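PDB 4AE5: signal transduction protein TRAP from Staphylococcus aureus, which probably acts as a phosphorylated regulator of staphylococcal virulence, promoting agr activation, RNAIII synthesis, toxin expression and biofilm formation. Local coordinates for residues A[55-59]-A[88-94]. Residues are numbered along the deposited sequence; the frame is centred on the assembly and turned at random.
Sequences VIKEI and ISVDDNF
K57 donates from NZ to the backbone carbonyl O of I88, 3.0 Å away, and this bond fastens the strand to the C-terminal end of helix 80-88. The ammonium group meets the oxygen off the line of the carbonyl, with a C=O...NZ angle of 144°, and lies 17° from the carbonyl plane. A cationic donor here probably eases the negative pole of the helix end. The same NZ also forms a long salt bridge to D92, 3.9 Å from OD1, while OD2 of D92 is paired with R95, its stronger partner. The lysine gets there by starting with CG anti to its backbone N (chi1 -170°) and bending at chi3, which leaves CE resting 3.5 Å from CD1 of I88. Next to it, CG2 of I56 packs on CG1 of I88 at 3.9 Å, the two side chains crossing at about a right angle. At the other end of the strand segment, CD1 of I59 touches both OD1 and OD2 of D92, at 3.9 Å, and comes obliquely to CE1 of F94 at 4.0 Å. Y103 meets that ring edge-to-face, and I59 also packs on F100. I56 and K57 both face L105 in a classic beta bulge on strand 51-59, which pairs antiparallel with strand 100-108. Through I88, D92 and F94, the end of helix 80-88 and the loop after it pack against strand 51-59 of TRAP's antiparallel beta barrel.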
# COMPACT_ATOMS: atom_id res chain seq x y z
N VAL A 55 4.39 3.09 -9.16
CA VAL A 55 4.40 1.64 -8.89
C VAL A 55 5.74 1.02 -9.35
O VAL A 55 6.04 0.93 -10.59
CB VAL A 55 3.23 0.94 -9.58
CG1 VAL A 55 3.32 -0.56 -9.29
CG2 VAL A 55 1.93 1.52 -9.06
N ILE A 56 6.58 0.66 -8.38
CA ILE A 56 7.95 0.11 -8.64
C ILE A 56 7.88 -1.39 -8.92
O ILE A 56 8.57 -1.93 -9.84
CB ILE A 56 8.86 0.32 -7.39
CG1 ILE A 56 8.94 1.79 -6.99
CG2 ILE A 56 10.28 -0.21 -7.62
CD1 ILE A 56 9.16 2.64 -8.25
N LYS A 57 7.06 -2.09 -8.11
CA LYS A 57 6.81 -3.51 -8.30
C LYS A 57 5.40 -3.85 -7.86
O LYS A 57 4.89 -3.22 -6.92
CB LYS A 57 7.82 -4.36 -7.48
CG LYS A 57 7.71 -5.84 -7.89
CD LYS A 57 8.37 -6.86 -7.02
CE LYS A 57 9.84 -6.59 -6.78
NZ LYS A 57 10.38 -7.93 -6.38
N GLU A 58 4.81 -4.87 -8.51
CA GLU A 58 3.45 -5.32 -8.23
C GLU A 58 3.32 -6.85 -8.46
O GLU A 58 4.04 -7.46 -9.32
CB GLU A 58 2.46 -4.57 -9.12
CG GLU A 58 2.78 -4.67 -10.62
CD GLU A 58 1.78 -3.89 -11.48
OE1 GLU A 58 0.59 -4.28 -11.54
OE2 GLU A 58 2.16 -2.87 -12.11
N ILE A 59 2.43 -7.46 -7.67
CA ILE A 59 1.98 -8.82 -7.86
C ILE A 59 0.47 -8.78 -7.60
O ILE A 59 0.03 -8.22 -6.58
CB ILE A 59 2.65 -9.76 -6.82
CG1 ILE A 59 4.18 -9.73 -6.92
CG2 ILE A 59 1.95 -11.12 -6.77
CD1 ILE A 59 4.89 -10.29 -5.70
N ILE A 88 13.11 -3.89 -3.64
CA ILE A 88 13.24 -4.65 -4.94
C ILE A 88 13.76 -6.10 -4.93
O ILE A 88 13.14 -7.00 -5.52
CB ILE A 88 13.95 -3.69 -5.96
CG1 ILE A 88 12.86 -2.82 -6.42
CG2 ILE A 88 14.48 -4.38 -7.20
CD1 ILE A 88 11.85 -3.70 -7.09
N SER A 89 14.88 -6.33 -4.27
CA SER A 89 15.52 -7.60 -4.27
C SER A 89 14.93 -8.64 -3.29
O SER A 89 15.43 -9.73 -3.27
CB SER A 89 17.03 -7.44 -4.09
OG SER A 89 17.63 -6.89 -5.27
N VAL A 90 13.90 -8.32 -2.55
CA VAL A 90 13.35 -9.31 -1.62
C VAL A 90 12.75 -10.53 -2.28
O VAL A 90 12.02 -10.38 -3.22
CB VAL A 90 12.26 -8.72 -0.70
CG1 VAL A 90 11.64 -9.81 0.12
CG2 VAL A 90 12.84 -7.66 0.17
N ASP A 91 13.06 -11.70 -1.76
CA ASP A 91 12.57 -12.96 -2.28
C ASP A 91 11.07 -12.97 -2.38
O ASP A 91 10.40 -12.77 -1.44
CB ASP A 91 13.03 -14.18 -1.46
CG ASP A 91 12.84 -15.52 -2.19
OD1 ASP A 91 12.11 -15.61 -3.16
OD2 ASP A 91 13.42 -16.51 -1.75
N ASP A 92 10.59 -13.19 -3.57
CA ASP A 92 9.20 -13.27 -3.90
C ASP A 92 8.38 -14.36 -3.21
O ASP A 92 7.21 -14.44 -3.48
CB ASP A 92 9.05 -13.50 -5.42
CG ASP A 92 8.47 -12.34 -6.08
OD1 ASP A 92 8.70 -11.31 -5.51
OD2 ASP A 92 7.79 -12.40 -7.12
N ASN A 93 8.98 -15.17 -2.38
CA ASN A 93 8.34 -16.40 -1.89
C ASN A 93 7.08 -16.18 -1.05
O ASN A 93 6.25 -17.03 -0.96
CB ASN A 93 9.29 -17.28 -1.12
CG ASN A 93 8.69 -18.62 -0.75
OD1 ASN A 93 8.03 -19.24 -1.54
ND2 ASN A 93 8.92 -19.04 0.45
N PHE A 94 7.00 -15.00 -0.46
CA PHE A 94 5.84 -14.57 0.30
C PHE A 94 4.56 -14.66 -0.49
O PHE A 94 3.54 -14.81 0.05
CB PHE A 94 6.05 -13.17 0.89
CG PHE A 94 6.24 -12.07 -0.10
CD1 PHE A 94 5.19 -11.57 -0.81
CD2 PHE A 94 7.47 -11.47 -0.28
CE1 PHE A 94 5.34 -10.55 -1.70
CE2 PHE A 94 7.64 -10.42 -1.16
CZ PHE A 94 6.57 -9.96 -1.87